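Local coordinates for ABC transporter periplasmic-binding protein YtfQ (Mycobacterium smegmatis, PDB 6HBD), which binds beta-D-galactofuranose and probably serves as the solute-binding component of an ABC transporter, at residues 64-69 / 85-90; 145-150 / 203-208. One frame throughout, in Å; residues are numbered along the deposited sequence.

Contact 1. Residues 64-69 / 85-90; sequences SAIRSF and TGWDAV. With ZN (zinc ion), chain E.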
ATOM      1  N   SER A  64       0.101  -1.232  21.850  1.00 69.70           N
ATOM      2  CA  SER A  64       1.027  -1.005  22.965  1.00 70.93           C
ATOM      3  C   SER A  64       1.878   0.243  22.738  1.00 79.11           C
ATOM      4  O   SER A  64       2.166   0.983  23.686  1.00 80.56           O
ATOM      5  CB  SER A  64       1.946  -2.210  23.150  1.00 74.18           C
ATOM      6  OG  SER A  64       1.202  -3.356  23.536  1.00 81.92           O
ATOM      7  N   ALA A  65       2.287   0.471  21.480  1.00 76.45           N
ATOM      8  CA  ALA A  65       3.094   1.629  21.110  1.00 75.97           C
ATOM      9  C   ALA A  65       2.288   2.910  21.239  1.00 81.25           C
ATOM     10  O   ALA A  65       2.824   3.903  21.725  1.00 82.58           O
ATOM     11  CB  ALA A  65       3.617   1.475  19.693  1.00 76.53           C
ATOM     12  N   ILE A  66       0.999   2.893  20.840  1.00 77.28           N
ATOM     13  CA  ILE A  66       0.127   4.075  20.944  1.00 76.79           C
ATOM     14  C   ILE A  66      -0.092   4.433  22.420  1.00 81.78           C
ATOM     15  O   ILE A  66       0.011   5.612  22.780  1.00 80.45           O
ATOM     16  CB  ILE A  66      -1.201   3.878  20.151  1.00 79.47           C
ATOM     17  CG1 ILE A  66      -0.924   3.866  18.635  1.00 78.92           C
ATOM     18  CG2 ILE A  66      -2.217   4.986  20.483  1.00 81.21           C
ATOM     19  CD1 ILE A  66      -1.901   3.112  17.826  1.00 82.77           C
ATOM     20  N   ARG A  67      -0.355   3.401  23.262  1.00 80.17           N
ATOM     21  CA  ARG A  67      -0.528   3.547  24.720  1.00 80.73           C
ATOM     22  C   ARG A  67       0.749   4.085  25.382  1.00 85.85           C
ATOM     23  O   ARG A  67       0.658   4.880  26.322  1.00 86.95           O
ATOM     24  CB  ARG A  67      -0.956   2.216  25.376  1.00 80.67           C
ATOM     25  CG  ARG A  67      -2.474   2.008  25.380  1.00 87.51           C
ATOM     26  CD  ARG A  67      -2.877   0.546  25.370  1.00 90.39           C
ATOM     27  NE  ARG A  67      -4.332   0.377  25.363  1.00 99.54           N
ATOM     28  CZ  ARG A  67      -4.962  -0.796  25.310  1.00121.23           C
ATOM     29  NH1 ARG A  67      -4.271  -1.932  25.259  1.00113.97           N
ATOM     30  NH2 ARG A  67      -6.292  -0.843  25.307  1.00107.79           N
ATOM     31  N   SER A  68       1.926   3.662  24.882  1.00 81.00           N
ATOM     32  CA  SER A  68       3.230   4.149  25.337  1.00 80.11           C
ATOM     33  C   SER A  68       3.445   5.636  24.977  1.00 83.93           C
ATOM     34  O   SER A  68       4.007   6.378  25.785  1.00 83.33           O
ATOM     35  CB  SER A  68       4.357   3.300  24.761  1.00 82.52           C
ATOM     36  OG  SER A  68       5.614   3.916  24.990  1.00 91.39           O
ATOM     37  N   PHE A  69       2.990   6.077  23.792  1.00 81.76           N
ATOM     38  CA  PHE A  69       3.135   7.485  23.384  1.00 83.03           C
ATOM     39  C   PHE A  69       2.334   8.437  24.274  1.00 87.95           C
ATOM     40  O   PHE A  69       2.786   9.560  24.521  1.00 86.61           O
ATOM     41  CB  PHE A  69       2.736   7.695  21.905  1.00 85.22           C
ATOM     42  CG  PHE A  69       3.553   6.987  20.842  1.00 87.03           C
ATOM     43  CD1 PHE A  69       4.893   6.674  21.056  1.00 90.04           C
ATOM     44  CD2 PHE A  69       3.002   6.692  19.605  1.00 89.16           C
ATOM     45  CE1 PHE A  69       5.636   6.026  20.078  1.00 90.95           C
ATOM     46  CE2 PHE A  69       3.753   6.052  18.627  1.00 92.05           C
ATOM     47  CZ  PHE A  69       5.064   5.726  18.869  1.00 90.21           C
ATOM     48  N   THR A  85      -9.965  -2.835  11.919  1.00 60.66           N
ATOM     49  CA  THR A  85     -10.669  -3.014  13.199  1.00 60.13           C
ATOM     50  C   THR A  85      -9.805  -3.242  14.483  1.00 64.02           C
ATOM     51  O   THR A  85      -8.706  -3.789  14.414  1.00 62.83           O
ATOM     52  CB  THR A  85     -11.550  -4.236  12.972  1.00 65.38           C
ATOM     53  OG1 THR A  85     -10.663  -5.353  12.802  1.00 70.02           O
ATOM     54  CG2 THR A  85     -12.457  -4.085  11.720  1.00 60.32           C
ATOM     55  N   GLY A  86     -10.346  -2.843  15.633  1.00 62.56           N
ATOM     56  CA  GLY A  86      -9.747  -3.050  16.956  1.00 63.42           C
ATOM     57  C   GLY A  86      -9.031  -1.871  17.590  1.00 69.98           C
ATOM     58  O   GLY A  86      -8.201  -2.082  18.482  1.00 69.30           O
ATOM     59  N   TRP A  87      -9.349  -0.623  17.161  1.00 68.19           N
ATOM     60  CA  TRP A  87      -8.689   0.603  17.658  1.00 68.32           C
ATOM     61  C   TRP A  87      -9.542   1.434  18.655  1.00 74.39           C
ATOM     62  O   TRP A  87      -9.031   2.396  19.241  1.00 72.98           O
ATOM     63  CB  TRP A  87      -8.309   1.496  16.449  1.00 66.21           C
ATOM     64  CG  TRP A  87      -7.556   0.780  15.368  1.00 65.83           C
ATOM     65  CD1 TRP A  87      -8.032   0.378  14.152  1.00 68.20           C
ATOM     66  CD2 TRP A  87      -6.205   0.328  15.442  1.00 65.44           C
ATOM     67  NE1 TRP A  87      -7.052  -0.294  13.460  1.00 67.03           N
ATOM     68  CE2 TRP A  87      -5.922  -0.351  14.236  1.00 68.58           C
ATOM     69  CE3 TRP A  87      -5.192   0.447  16.409  1.00 66.65           C
ATOM     70  CZ2 TRP A  87      -4.676  -0.924  13.980  1.00 67.88           C
ATOM     71  CZ3 TRP A  87      -3.962  -0.138  16.160  1.00 68.12           C
ATOM     72  CH2 TRP A  87      -3.713  -0.812  14.957  1.00 68.55           C
ATOM     73  N   ASP A  88     -10.847   1.088  18.798  1.00 73.00           N
ATOM     74  CA  ASP A  88     -11.823   1.787  19.636  1.00 72.97           C
ATOM     75  C   ASP A  88     -11.264   2.416  20.896  1.00 76.52           C
ATOM     76  O   ASP A  88     -11.361   3.640  21.072  1.00 76.92           O
ATOM     77  CB  ASP A  88     -12.963   0.838  20.037  1.00 74.83           C
ATOM     78  CG  ASP A  88     -13.941   1.516  20.974  1.00 89.59           C
ATOM     79  OD1 ASP A  88     -14.492   2.573  20.588  1.00 89.49           O
ATOM     80  OD2 ASP A  88     -14.140   1.002  22.105  1.00 97.97           O
ATOM     81  N   ALA A  89     -10.736   1.559  21.784  1.00 71.84           N
ATOM     82  CA  ALA A  89     -10.211   1.940  23.090  1.00 71.63           C
ATOM     83  C   ALA A  89      -8.983   2.830  22.986  1.00 75.32           C
ATOM     84  O   ALA A  89      -8.944   3.884  23.635  1.00 75.44           O
ATOM     85  CB  ALA A  89      -9.882   0.696  23.908  1.00 72.55           C
ATOM     86  N   VAL A  90      -7.986   2.421  22.170  1.00 70.29           N
ATOM     87  CA  VAL A  90      -6.774   3.234  22.013  1.00 68.69           C
ATOM     88  C   VAL A  90      -7.111   4.574  21.466  1.00 69.81           C
ATOM     89  O   VAL A  90      -6.508   5.533  21.918  1.00 70.58           O
ATOM     90  CB  VAL A  90      -5.572   2.642  21.234  1.00 72.72           C
ATOM     91  CG1 VAL A  90      -4.443   2.262  22.180  1.00 72.89           C
ATOM     92  CG2 VAL A  90      -5.951   1.488  20.320  1.00 72.24           C
TER
HETATM   93 ZN    ZN E 403     -15.952   3.528  21.285  1.00 93.26          ZN
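CG1 of V90 touches both I66 and R67 of segment 64-69, and the pair of helices shows how a single small side chain can join an apolar core to a charged surface. It lies 3.9 Å from CG2 of I66, the two side chains crossing at about a right angle. The same methyl lies against the CG-CD-NE run of R67, nearest to NE at 3.7 Å, again with side chains crossed. R67 runs extended from CG to NE, and this straight chain carries the guanidinium past V90 until NH2 stands 4.1 Å from CB of A89. E93, one turn further along the second helix, answers its charge in a salt bridge. On the buried side, I66 has CG1 beside its backbone N (chi1 -69°), and CD1 reaches obliquely to CZ3 of the W87 indole at 4.2 Å. W87 is fixed by a hydrogen bond from NE1 to V83 O. D88, which does not touch segment 64-69, binds a zinc ion through OD1 at 1.9 Å, with D112 as second protein ligand. Successive helices packed side by side and linked through strand 76-79 are characteristic of the Rossmann-like lobes of periplasmic binding proteins.

Contact 2. Residues 145-150 / 203-208; sequences PVNIVQ and TPQIDV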
ATOM      1  N   PRO A 145     -11.712 -18.381 -22.328  1.00 85.55           N
ATOM      2  CA  PRO A 145     -11.551 -17.789 -20.993  1.00 85.30           C
ATOM      3  C   PRO A 145     -10.082 -17.491 -20.661  1.00 87.05           C
ATOM      4  O   PRO A 145      -9.169 -18.127 -21.212  1.00 85.77           O
ATOM      5  CB  PRO A 145     -12.188 -18.828 -20.054  1.00 86.99           C
ATOM      6  CG  PRO A 145     -12.082 -20.105 -20.767  1.00 91.07           C
ATOM      7  CD  PRO A 145     -12.077 -19.808 -22.247  1.00 86.78           C
ATOM      8  N   VAL A 146      -9.880 -16.476 -19.780  1.00 81.10           N
ATOM      9  CA  VAL A 146      -8.583 -15.979 -19.320  1.00 79.06           C
ATOM     10  C   VAL A 146      -8.574 -16.145 -17.794  1.00 78.81           C
ATOM     11  O   VAL A 146      -9.434 -15.601 -17.086  1.00 78.26           O
ATOM     12  CB  VAL A 146      -8.384 -14.507 -19.770  1.00 82.79           C
ATOM     13  CG1 VAL A 146      -6.999 -13.987 -19.393  1.00 82.83           C
ATOM     14  CG2 VAL A 146      -8.609 -14.368 -21.273  1.00 82.34           C
ATOM     15  N   ASN A 147      -7.618 -16.922 -17.312  1.00 72.87           N
ATOM     16  CA  ASN A 147      -7.529 -17.307 -15.917  1.00 72.03           C
ATOM     17  C   ASN A 147      -6.714 -16.358 -15.101  1.00 72.28           C
ATOM     18  O   ASN A 147      -5.509 -16.256 -15.317  1.00 73.32           O
ATOM     19  CB  ASN A 147      -6.972 -18.731 -15.798  1.00 74.78           C
ATOM     20  CG  ASN A 147      -7.999 -19.797 -16.083  1.00100.60           C
ATOM     21  OD1 ASN A 147      -8.177 -20.717 -15.285  1.00 99.23           O
ATOM     22  ND2 ASN A 147      -8.681 -19.744 -17.230  1.00 91.01           N
ATOM     23  N   ILE A 148      -7.355 -15.700 -14.127  1.00 64.43           N
ATOM     24  CA  ILE A 148      -6.695 -14.738 -13.259  1.00 62.14           C
ATOM     25  C   ILE A 148      -6.490 -15.377 -11.903  1.00 64.55           C
ATOM     26  O   ILE A 148      -7.380 -16.002 -11.357  1.00 62.91           O
ATOM     27  CB  ILE A 148      -7.455 -13.359 -13.172  1.00 63.81           C
ATOM     28  CG1 ILE A 148      -7.496 -12.647 -14.546  1.00 62.51           C
ATOM     29  CG2 ILE A 148      -6.804 -12.436 -12.145  1.00 64.10           C
ATOM     30  CD1 ILE A 148      -8.627 -11.926 -14.765  1.00 58.60           C
ATOM     31  N   VAL A 149      -5.318 -15.165 -11.353  1.00 62.08           N
ATOM     32  CA  VAL A 149      -4.916 -15.609 -10.027  1.00 61.44           C
ATOM     33  C   VAL A 149      -4.730 -14.297  -9.254  1.00 62.94           C
ATOM     34  O   VAL A 149      -4.442 -13.289  -9.893  1.00 61.92           O
ATOM     35  CB  VAL A 149      -3.613 -16.401 -10.185  1.00 65.13           C
ATOM     36  CG1 VAL A 149      -3.137 -16.953  -8.863  1.00 64.28           C
ATOM     37  CG2 VAL A 149      -3.810 -17.514 -11.193  1.00 65.45           C
ATOM     38  N   GLN A 150      -4.946 -14.280  -7.927  1.00 58.25           N
ATOM     39  CA  GLN A 150      -4.881 -13.041  -7.141  1.00 57.68           C
ATOM     40  C   GLN A 150      -4.149 -13.224  -5.814  1.00 60.36           C
ATOM     41  O   GLN A 150      -4.579 -14.014  -4.969  1.00 59.25           O
ATOM     42  CB  GLN A 150      -6.309 -12.479  -6.911  1.00 59.22           C
ATOM     43  CG  GLN A 150      -6.386 -11.198  -6.017  1.00 61.06           C
ATOM     44  CD  GLN A 150      -7.651 -10.327  -6.101  1.00 75.88           C
ATOM     45  OE1 GLN A 150      -7.994  -9.654  -5.132  1.00 75.67           O
ATOM     46  NE2 GLN A 150      -8.347 -10.209  -7.239  1.00 63.91           N
ATOM     47  N   THR A 203      -3.959 -24.920  -9.952  1.00 80.33           N
ATOM     48  CA  THR A 203      -4.489 -24.395 -11.214  1.00 80.50           C
ATOM     49  C   THR A 203      -3.579 -24.744 -12.392  1.00 85.75           C
ATOM     50  O   THR A 203      -2.396 -24.387 -12.386  1.00 85.05           O
ATOM     51  CB  THR A 203      -4.760 -22.886 -11.094  1.00 82.94           C
ATOM     52  OG1 THR A 203      -5.467 -22.651  -9.873  1.00 80.67           O
ATOM     53  CG2 THR A 203      -5.594 -22.345 -12.266  1.00 77.04           C
ATOM     54  N   PRO A 204      -4.118 -25.424 -13.425  1.00 83.90           N
ATOM     55  CA  PRO A 204      -3.282 -25.753 -14.589  1.00 84.14           C
ATOM     56  C   PRO A 204      -3.083 -24.548 -15.507  1.00 87.21           C
ATOM     57  O   PRO A 204      -1.934 -24.121 -15.686  1.00 88.55           O
ATOM     58  CB  PRO A 204      -4.043 -26.892 -15.275  1.00 86.08           C
ATOM     59  CG  PRO A 204      -5.460 -26.757 -14.831  1.00 90.63           C
ATOM     60  CD  PRO A 204      -5.506 -25.905 -13.591  1.00 85.92           C
ATOM     61  N   GLN A 205      -4.206 -23.969 -16.028  1.00 79.51           N
ATOM     62  CA  GLN A 205      -4.185 -22.819 -16.931  1.00 77.38           C
ATOM     63  C   GLN A 205      -4.214 -21.522 -16.112  1.00 76.01           C
ATOM     64  O   GLN A 205      -5.235 -21.230 -15.502  1.00 75.39           O
ATOM     65  CB  GLN A 205      -5.397 -22.872 -17.889  1.00 78.53           C
ATOM     66  CG  GLN A 205      -5.416 -21.785 -18.984  1.00 87.52           C
ATOM     67  CD  GLN A 205      -6.815 -21.434 -19.457  1.00106.29           C
ATOM     68  OE1 GLN A 205      -7.775 -22.201 -19.295  1.00103.57           O
ATOM     69  NE2 GLN A 205      -6.972 -20.261 -20.066  1.00 96.91           N
ATOM     70  N   ILE A 206      -3.089 -20.772 -16.093  1.00 68.56           N
ATOM     71  CA  ILE A 206      -2.934 -19.473 -15.425  1.00 66.28           C
ATOM     72  C   ILE A 206      -2.491 -18.451 -16.507  1.00 67.59           C
ATOM     73  O   ILE A 206      -1.358 -18.521 -16.997  1.00 64.78           O
ATOM     74  CB  ILE A 206      -1.920 -19.548 -14.243  1.00 68.17           C
ATOM     75  CG1 ILE A 206      -2.452 -20.439 -13.103  1.00 67.24           C
ATOM     76  CG2 ILE A 206      -1.603 -18.135 -13.743  1.00 69.03           C
ATOM     77  CD1 ILE A 206      -1.457 -20.728 -11.967  1.00 68.97           C
ATOM     78  N   ASP A 207      -3.379 -17.511 -16.878  1.00 64.43           N
ATOM     79  CA  ASP A 207      -3.051 -16.504 -17.901  1.00 64.10           C
ATOM     80  C   ASP A 207      -2.342 -15.288 -17.322  1.00 65.82           C
ATOM     81  O   ASP A 207      -1.398 -14.764 -17.929  1.00 66.02           O
ATOM     82  CB  ASP A 207      -4.311 -16.028 -18.637  1.00 66.10           C
ATOM     83  CG  ASP A 207      -4.824 -17.037 -19.632  1.00 78.13           C
ATOM     84  OD1 ASP A 207      -5.488 -18.001 -19.200  1.00 79.86           O
ATOM     85  OD2 ASP A 207      -4.568 -16.855 -20.852  1.00 81.92           O
ATOM     86  N   VAL A 208      -2.832 -14.826 -16.163  1.00 58.92           N
ATOM     87  CA  VAL A 208      -2.365 -13.614 -15.509  1.00 55.92           C
ATOM     88  C   VAL A 208      -2.509 -13.727 -13.982  1.00 56.28           C
ATOM     89  O   VAL A 208      -3.407 -14.402 -13.493  1.00 55.38           O
ATOM     90  CB  VAL A 208      -3.143 -12.404 -16.118  1.00 59.28           C
ATOM     91  CG1 VAL A 208      -4.575 -12.781 -16.485  1.00 59.05           C
ATOM     92  CG2 VAL A 208      -3.117 -11.151 -15.220  1.00 59.13           C
TER
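The carbonyl oxygen of N147 accepts two backbone N-H groups, D207 at 2.9 Å and V208 at 3.2 Å, illustrating how a loop can capture the strand beside it. The D207 bond lies in the carbonyl plane on a lone pair; the V208 donor is tilted from it. Two residues along the strand, V149 N is satisfied by V208 O at 3.0 Å, completing the parallel register of I148 with V208.

Side chains take over at the strand's beginning. OD1 of D207 receives N147 N at 3.0 Å along a nearly straight bond (178°), from above the carboxylate plane. The same oxygen offers its syn lone pair to NE2 of Q205, 2.8 Å away. That nitrogen also donates to P145 O at 3.3 Å (144°), from above the carbonyl plane. D207 OD1 thus takes two donors and Q205 NE2 serves two acceptors, linking P145 O and N147 N to the loop. The N147 and Q205 side chains cross at about a right angle, amide planes 40° apart, with no hydrogen bond between them; N147 OD1 lies 3.0 Å from Q205 O, two acceptors. V149 CG2 abuts I206 CG2 at 3.4 Å, and I148 and V208 lie side by side.

Strand 146-152 is bonded on its other edge to strand 177-184, while F167 and I171 of helix 158-171 cover I148; the loop follows helix 189-202 and opens strand 208-211.

In the fold
The two contacts lie on opposite sides of the chain's centre, their own centres 41 Å apart, in different lobes that are each built on their own sheet. Both are largely buried, yet they are held by different means. Contact 1 joins two helices on the flank of one sheet and has no hydrogen bond across it: apolar side chains do the work inside, and a charged residue borders the surface. Contact 2 sits where a loop enters the other sheet and backbone groups need partners, so hydrogen bonds dominate and side chains extend them beyond the strand. A zinc ion is bound at the margin of contact 1; contact 2 is remote from the known sites.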